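Local coordinates for extracellular solute-binding protein family 1 (Alicyclobacillus acidocaldarius subsp. acidocaldarius, PDB 4OVJ) that probably captures an extracellular solute, perhaps a sugar, and delivers it to an ABC transporter at the cell membrane, at residues Y153-W163 against L277-E288. Numbering follows the deposited sequence.
Sequences YHGQRVSWQQW and LALPPTQPGGEE
Arg157 and Glu288 face each other end-on in a salt bridge within one lobe of this periplasmic-binding-protein fold. The bridge joins the loop before helix 160-174 to the loop that follows strand 275-278. Arg157 NH2 meets the syn lone pair of Glu288 OE2 at 2.8 Å, and Arg157 NH1 reaches Glu288 OE1. The guanidinium and carboxylate planes are nearly coplanar, 14° apart. Arg157 NE gives a shorter bond, 2.7 Å, to Pro280 O, which lies near the guanidinium plane. Thr282 CG2 sits over the centre of one guanidinium face. The extended side chain, with CG anti to the backbone N (chi1 -156°), carries the charged end past Leu279 to these acceptors. A methionine in place of Arg157 would probably leave the Glu288 carboxylate without its countercharge and Pro280 O without this donor.

Pro281 packs against two indoles. Pro281 CB lies over the six-membered ring of Trp160, 3.9 Å from its centroid. Pro281 CG lies over the five-membered ring of Trp163. Gln194 takes the Trp160 NE1 bond and Glu179 that of Trp163 NE1. The backbones form a single beta bridge between Ser159 and Thr282: Thr282 N donates to Val158 O, and Trp160 N to Thr282 O.

A capping box starts the helix, with Gln162 N bonded to Ser159 OG and Ser159 N to Gln162 OE1. Two waters link the two segments. One connects Val158 N to Leu279 O. The other donates to Gly155 O at 2.8 Å and accepts from Leu279 N at 2.9 Å.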
ATOM      1  N   TYR A 153     -20.628 -14.580 -10.288  1.00  9.48           N
ATOM      2  CA  TYR A 153     -19.335 -13.918 -10.205  1.00  8.80           C
ATOM      3  C   TYR A 153     -18.394 -14.700  -9.295  1.00  9.23           C
ATOM      4  O   TYR A 153     -18.716 -14.950  -8.136  1.00 10.08           O
ATOM      5  CB  TYR A 153     -19.477 -12.486  -9.683  1.00  8.69           C
ATOM      6  CG  TYR A 153     -18.125 -11.818  -9.601  1.00  8.10           C
ATOM      7  CD1 TYR A 153     -17.472 -11.427 -10.748  1.00  8.20           C
ATOM      8  CD2 TYR A 153     -17.477 -11.642  -8.381  1.00  8.10           C
ATOM      9  CE1 TYR A 153     -16.219 -10.847 -10.697  1.00  8.61           C
ATOM     10  CE2 TYR A 153     -16.230 -11.063  -8.317  1.00  8.26           C
ATOM     11  CZ  TYR A 153     -15.603 -10.669  -9.489  1.00  7.62           C
ATOM     12  OH  TYR A 153     -14.361 -10.103  -9.449  1.00  9.93           O
ATOM     13  N   HIS A 154     -17.218 -15.054  -9.813  1.00  9.91           N
ATOM     14  CA  HIS A 154     -16.288 -15.925  -9.110  1.00 11.38           C
ATOM     15  C   HIS A 154     -14.870 -15.360  -9.009  1.00 11.29           C
ATOM     16  O   HIS A 154     -13.905 -16.114  -8.854  1.00 11.70           O
ATOM     17  CB  HIS A 154     -16.271 -17.293  -9.803  1.00 13.13           C
ATOM     18  CG  HIS A 154     -17.629 -17.906  -9.929  1.00 15.09           C
ATOM     19  ND1 HIS A 154     -18.135 -18.353 -11.126  1.00 17.09           N
ATOM     20  CD2 HIS A 154     -18.604 -18.101  -9.009  1.00 15.69           C
ATOM     21  CE1 HIS A 154     -19.349 -18.832 -10.933  1.00 18.13           C
ATOM     22  NE2 HIS A 154     -19.664 -18.678  -9.662  1.00 15.79           N
ATOM     23  N   GLY A 155     -14.748 -14.037  -9.108  1.00 10.63           N
ATOM     24  CA  GLY A 155     -13.507 -13.351  -8.781  1.00 11.00           C
ATOM     25  C   GLY A 155     -12.647 -12.871  -9.928  1.00 10.13           C
ATOM     26  O   GLY A 155     -11.571 -12.316  -9.695  1.00 11.58           O
ATOM     27  N   GLN A 156     -13.112 -13.051 -11.155  1.00 10.14           N
ATOM     28  CA  GLN A 156     -12.356 -12.592 -12.321  1.00 10.66           C
ATOM     29  C   GLN A 156     -12.308 -11.076 -12.330  1.00  8.77           C
ATOM     30  O   GLN A 156     -13.223 -10.401 -11.835  1.00  9.48           O
ATOM     31  CB  GLN A 156     -12.963 -13.130 -13.627  1.00 14.03           C
ATOM     32  CG  GLN A 156     -14.226 -12.434 -14.116  1.00 16.92           C
ATOM     33  CD  GLN A 156     -15.538 -13.011 -13.583  1.00 22.15           C
ATOM     34  OE1 GLN A 156     -15.590 -13.850 -12.643  1.00 21.16           O
ATOM     35  NE2 GLN A 156     -16.623 -12.534 -14.170  1.00 23.83           N
ATOM     36  N   ARG A 157     -11.252 -10.522 -12.906  1.00  9.39           N
ATOM     37  CA  ARG A 157     -11.172  -9.083 -12.993  1.00  8.83           C
ATOM     38  C   ARG A 157     -12.162  -8.588 -14.041  1.00  8.59           C
ATOM     39  O   ARG A 157     -12.254  -9.165 -15.137  1.00 11.93           O
ATOM     40  CB  ARG A 157      -9.775  -8.625 -13.326  1.00  9.08           C
ATOM     41  CG  ARG A 157      -9.523  -7.206 -12.872  1.00  8.37           C
ATOM     42  CD  ARG A 157      -8.132  -6.736 -13.254  1.00  8.16           C
ATOM     43  NE  ARG A 157      -7.843  -5.475 -12.587  1.00  7.98           N
ATOM     44  CZ  ARG A 157      -6.795  -4.711 -12.845  1.00  9.03           C
ATOM     45  NH1 ARG A 157      -5.896  -5.098 -13.747  1.00 10.72           N
ATOM     46  NH2 ARG A 157      -6.636  -3.573 -12.180  1.00  9.05           N
ATOM     47  N   VAL A 158     -12.880  -7.516 -13.728  1.00  7.36           N
ATOM     48  CA  VAL A 158     -13.885  -6.993 -14.631  1.00  8.52           C
ATOM     49  C   VAL A 158     -13.730  -5.491 -14.801  1.00  8.38           C
ATOM     50  O   VAL A 158     -12.993  -4.858 -14.053  1.00  9.46           O
ATOM     51  CB  VAL A 158     -15.315  -7.299 -14.130  1.00  9.23           C
ATOM     52  CG1 VAL A 158     -15.606  -8.789 -14.186  1.00  9.99           C
ATOM     53  CG2 VAL A 158     -15.524  -6.764 -12.729  1.00  9.69           C
ATOM     54  N   SER A 159     -14.430  -4.938 -15.783  1.00  7.85           N
ATOM     55  CA  SER A 159     -14.483  -3.492 -15.961  1.00  8.14           C
ATOM     56  C   SER A 159     -15.431  -2.868 -14.945  1.00  7.94           C
ATOM     57  O   SER A 159     -16.273  -3.548 -14.359  1.00  8.46           O
ATOM     58  CB  SER A 159     -14.984  -3.137 -17.346  1.00  8.57           C
ATOM     59  OG  SER A 159     -16.346  -3.491 -17.446  1.00  9.99           O
ATOM     60  N   TRP A 160     -15.313  -1.560 -14.766  1.00  7.73           N
ATOM     61  CA  TRP A 160     -16.227  -0.843 -13.866  1.00  8.12           C
ATOM     62  C   TRP A 160     -17.701  -1.053 -14.258  1.00  7.68           C
ATOM     63  O   TRP A 160     -18.555  -1.265 -13.395  1.00  7.91           O
ATOM     64  CB  TRP A 160     -15.914   0.655 -13.866  1.00  8.35           C
ATOM     65  CG  TRP A 160     -14.670   1.047 -13.141  1.00  7.95           C
ATOM     66  CD1 TRP A 160     -13.561   1.594 -13.683  1.00  9.08           C
ATOM     67  CD2 TRP A 160     -14.435   0.982 -11.732  1.00  8.23           C
ATOM     68  NE1 TRP A 160     -12.632   1.843 -12.721  1.00  8.76           N
ATOM     69  CE2 TRP A 160     -13.151   1.490 -11.503  1.00  8.08           C
ATOM     70  CE3 TRP A 160     -15.189   0.535 -10.637  1.00  8.46           C
ATOM     71  CZ2 TRP A 160     -12.594   1.568 -10.232  1.00  9.45           C
ATOM     72  CZ3 TRP A 160     -14.645   0.619  -9.376  1.00  9.31           C
ATOM     73  CH2 TRP A 160     -13.356   1.141  -9.178  1.00  9.47           C
ATOM     74  N   GLN A 161     -18.010  -0.990 -15.549  1.00  8.26           N
ATOM     75  CA  GLN A 161     -19.401  -1.180 -15.982  1.00  9.86           C
ATOM     76  C   GLN A 161     -19.861  -2.628 -15.796  1.00  9.18           C
ATOM     77  O   GLN A 161     -20.996  -2.880 -15.394  1.00 10.75           O
ATOM     78  CB  GLN A 161     -19.595  -0.700 -17.417  1.00 11.73           C
ATOM     79  CG  GLN A 161     -19.558   0.828 -17.543  1.00 13.92           C
ATOM     80  CD  GLN A 161     -20.786   1.471 -16.907  1.00 15.22           C
ATOM     81  OE1 GLN A 161     -21.903   0.992 -17.101  1.00 19.49           O
ATOM     82  NE2 GLN A 161     -20.584   2.531 -16.117  1.00 16.28           N
ATOM     83  N   GLN A 162     -18.980  -3.590 -16.053  1.00  8.65           N
ATOM     84  CA  GLN A 162     -19.323  -4.975 -15.780  1.00  8.25           C
ATOM     85  C   GLN A 162     -19.558  -5.200 -14.281  1.00  7.64           C
ATOM     86  O   GLN A 162     -20.479  -5.897 -13.886  1.00  9.03           O
ATOM     87  CB  GLN A 162     -18.235  -5.913 -16.284  1.00  9.17           C
ATOM     88  CG  GLN A 162     -18.121  -5.976 -17.806  1.00 10.73           C
ATOM     89  CD  GLN A 162     -16.846  -6.659 -18.299  1.00 13.12           C
ATOM     90  OE1 GLN A 162     -15.851  -6.790 -17.579  1.00 12.45           O
ATOM     91  NE2 GLN A 162     -16.867  -7.073 -19.554  1.00 18.79           N
ATOM     92  N   TRP A 163     -18.711  -4.592 -13.464  1.00  7.63           N
ATOM     93  CA  TRP A 163     -18.837  -4.654 -12.031  1.00  7.63           C
ATOM     94  C   TRP A 163     -20.168  -4.068 -11.546  1.00  8.13           C
ATOM     95  O   TRP A 163     -20.847  -4.679 -10.734  1.00  8.31           O
ATOM     96  CB  TRP A 163     -17.643  -3.944 -11.389  1.00  7.34           C
ATOM     97  CG  TRP A 163     -17.583  -4.047  -9.906  1.00  8.16           C
ATOM     98  CD1 TRP A 163     -17.525  -3.007  -9.027  1.00  8.56           C
ATOM     99  CD2 TRP A 163     -17.540  -5.244  -9.114  1.00  8.28           C
ATOM    100  NE1 TRP A 163     -17.439  -3.480  -7.738  1.00  8.68           N
ATOM    101  CE2 TRP A 163     -17.438  -4.848  -7.764  1.00  8.16           C
ATOM    102  CE3 TRP A 163     -17.553  -6.610  -9.416  1.00  7.87           C
ATOM    103  CZ2 TRP A 163     -17.371  -5.762  -6.725  1.00  7.74           C
ATOM    104  CZ3 TRP A 163     -17.478  -7.520  -8.375  1.00  7.65           C
ATOM    105  CH2 TRP A 163     -17.404  -7.089  -7.046  1.00  7.29           C
ATOM    106  N   LEU A 277     -10.929 -12.639  -2.841  1.00  8.72           N
ATOM    107  CA  LEU A 277     -10.254 -11.459  -3.334  1.00  8.03           C
ATOM    108  C   LEU A 277     -10.218 -11.413  -4.852  1.00  7.50           C
ATOM    109  O   LEU A 277      -9.958 -12.415  -5.520  1.00  9.22           O
ATOM    110  CB  LEU A 277      -8.834 -11.429  -2.794  1.00  8.56           C
ATOM    111  CG  LEU A 277      -8.673 -11.554  -1.281  1.00 10.35           C
ATOM    112  CD1 LEU A 277      -7.209 -11.633  -0.886  1.00 11.05           C
ATOM    113  CD2 LEU A 277      -9.323 -10.370  -0.612  1.00 11.15           C
ATOM    114  N   ALA A 278     -10.477 -10.230  -5.383  1.00  6.81           N
ATOM    115  CA  ALA A 278     -10.324  -9.950  -6.804  1.00  7.06           C
ATOM    116  C   ALA A 278      -9.482  -8.710  -6.976  1.00  6.86           C
ATOM    117  O   ALA A 278      -9.435  -7.853  -6.094  1.00  6.35           O
ATOM    118  CB  ALA A 278     -11.667  -9.746  -7.456  1.00  7.94           C
ATOM    119  N   LEU A 279      -8.810  -8.602  -8.118  1.00  7.15           N
ATOM    120  CA  LEU A 279      -8.186  -7.326  -8.456  1.00  7.61           C
ATOM    121  C   LEU A 279      -9.284  -6.295  -8.725  1.00  7.42           C
ATOM    122  O   LEU A 279     -10.372  -6.643  -9.194  1.00  7.44           O
ATOM    123  CB  LEU A 279      -7.278  -7.458  -9.679  1.00  8.78           C
ATOM    124  CG  LEU A 279      -6.073  -8.370  -9.476  1.00  9.46           C
ATOM    125  CD1 LEU A 279      -5.326  -8.518 -10.795  1.00 11.08           C
ATOM    126  CD2 LEU A 279      -5.153  -7.858  -8.372  1.00  9.57           C
ATOM    127  N   PRO A 280      -9.010  -5.015  -8.448  1.00  7.20           N
ATOM    128  CA  PRO A 280     -10.049  -4.010  -8.633  1.00  7.63           C
ATOM    129  C   PRO A 280     -10.405  -3.768 -10.104  1.00  6.91           C
ATOM    130  O   PRO A 280      -9.621  -4.104 -11.007  1.00  7.36           O
ATOM    131  CB  PRO A 280      -9.486  -2.752  -7.967  1.00  8.52           C
ATOM    132  CG  PRO A 280      -8.097  -3.054  -7.587  1.00 10.15           C
ATOM    133  CD  PRO A 280      -7.758  -4.472  -7.903  1.00  8.47           C
ATOM    134  N   PRO A 281     -11.603  -3.227 -10.352  1.00  7.98           N
ATOM    135  CA  PRO A 281     -12.075  -3.163 -11.727  1.00  7.54           C
ATOM    136  C   PRO A 281     -11.264  -2.264 -12.629  1.00  7.78           C
ATOM    137  O   PRO A 281     -10.591  -1.350 -12.161  1.00  8.35           O
ATOM    138  CB  PRO A 281     -13.497  -2.622 -11.592  1.00  8.52           C
ATOM    139  CG  PRO A 281     -13.910  -2.997 -10.233  1.00  8.87           C
ATOM    140  CD  PRO A 281     -12.670  -2.853  -9.410  1.00  8.31           C
ATOM    141  N   THR A 282     -11.340  -2.554 -13.919  1.00  8.44           N
ATOM    142  CA  THR A 282     -10.588  -1.853 -14.925  1.00  8.38           C
ATOM    143  C   THR A 282     -11.427  -0.836 -15.689  1.00  8.04           C
ATOM    144  O   THR A 282     -12.660  -0.893 -15.686  1.00  8.33           O
ATOM    145  CB  THR A 282      -9.991  -2.858 -15.929  1.00  9.44           C
ATOM    146  OG1 THR A 282     -11.038  -3.598 -16.560  1.00 10.33           O
ATOM    147  CG2 THR A 282      -9.054  -3.807 -15.228  1.00 10.53           C
ATOM    148  N   GLN A 283     -10.731   0.086 -16.358  1.00  8.25           N
ATOM    149  CA  GLN A 283     -11.360   1.060 -17.233  1.00  8.39           C
ATOM    150  C   GLN A 283     -11.049   0.729 -18.690  1.00  8.37           C
ATOM    151  O   GLN A 283      -9.927   0.881 -19.123  1.00  9.80           O
ATOM    152  CB  GLN A 283     -10.844   2.459 -16.929  1.00  8.50           C
ATOM    153  CG  GLN A 283     -11.372   3.530 -17.862  1.00  9.09           C
ATOM    154  CD  GLN A 283     -12.880   3.604 -17.860  1.00  9.51           C
ATOM    155  OE1 GLN A 283     -13.496   3.800 -16.816  1.00 12.77           O
ATOM    156  NE2 GLN A 283     -13.486   3.422 -19.024  1.00  9.55           N
ATOM    157  N   PRO A 284     -12.064   0.323 -19.463  1.00  9.29           N
ATOM    158  CA  PRO A 284     -11.838   0.107 -20.889  1.00  9.84           C
ATOM    159  C   PRO A 284     -11.364   1.383 -21.587  1.00  9.65           C
ATOM    160  O   PRO A 284     -11.885   2.471 -21.324  1.00  9.67           O
ATOM    161  CB  PRO A 284     -13.204  -0.362 -21.386  1.00 11.21           C
ATOM    162  CG  PRO A 284     -13.824  -1.006 -20.178  1.00 10.61           C
ATOM    163  CD  PRO A 284     -13.392  -0.140 -19.034  1.00  9.94           C
ATOM    164  N   GLY A 285     -10.330   1.244 -22.416  1.00  9.87           N
ATOM    165  CA  GLY A 285      -9.691   2.383 -23.070  1.00  9.10           C
ATOM    166  C   GLY A 285      -8.779   3.163 -22.133  1.00  8.55           C
ATOM    167  O   GLY A 285      -8.245   4.195 -22.510  1.00 10.01           O
ATOM    168  N   GLY A 286      -8.622   2.677 -20.909  1.00  9.20           N
ATOM    169  CA  GLY A 286      -7.789   3.311 -19.907  1.00  9.57           C
ATOM    170  C   GLY A 286      -6.401   2.703 -19.757  1.00  9.64           C
ATOM    171  O   GLY A 286      -6.008   1.779 -20.475  1.00 12.66           O
ATOM    172  N   GLU A 287      -5.657   3.254 -18.821  1.00  9.40           N
ATOM    173  CA  GLU A 287      -4.355   2.752 -18.412  1.00 10.38           C
ATOM    174  C   GLU A 287      -4.568   1.892 -17.176  1.00  9.98           C
ATOM    175  O   GLU A 287      -5.665   1.870 -16.602  1.00  9.55           O
ATOM    176  CB  GLU A 287      -3.423   3.937 -18.104  1.00 12.78           C
ATOM    177  CG  GLU A 287      -3.255   4.855 -19.314  1.00 16.69           C
ATOM    178  CD  GLU A 287      -2.215   5.953 -19.157  1.00 22.52           C
ATOM    179  OE1 GLU A 287      -1.451   5.932 -18.176  1.00 31.83           O
ATOM    180  OE2 GLU A 287      -2.172   6.855 -20.035  1.00 27.63           O
ATOM    181  N   GLU A 288      -3.527   1.197 -16.745  1.00 10.16           N
ATOM    182  CA  GLU A 288      -3.613   0.425 -15.511  1.00  9.88           C
ATOM    183  C   GLU A 288      -3.562   1.369 -14.318  1.00  9.82           C
ATOM    184  O   GLU A 288      -2.617   2.160 -14.177  1.00 12.55           O
ATOM    185  CB  GLU A 288      -2.489  -0.615 -15.425  1.00 10.97           C
ATOM    186  CG  GLU A 288      -2.497  -1.460 -14.150  1.00 10.96           C
ATOM    187  CD  GLU A 288      -3.815  -2.196 -13.925  1.00 11.99           C
ATOM    188  OE1 GLU A 288      -4.127  -3.093 -14.736  1.00 13.77           O
ATOM    189  OE2 GLU A 288      -4.537  -1.894 -12.935  1.00 11.19           O
TER
HETATM  190  O   HOH W   1      -9.327 -10.678 -10.050  1.00 12.50           O
HETATM  191  O   HOH W   2     -12.537  -6.516 -10.926  1.00  8.77           O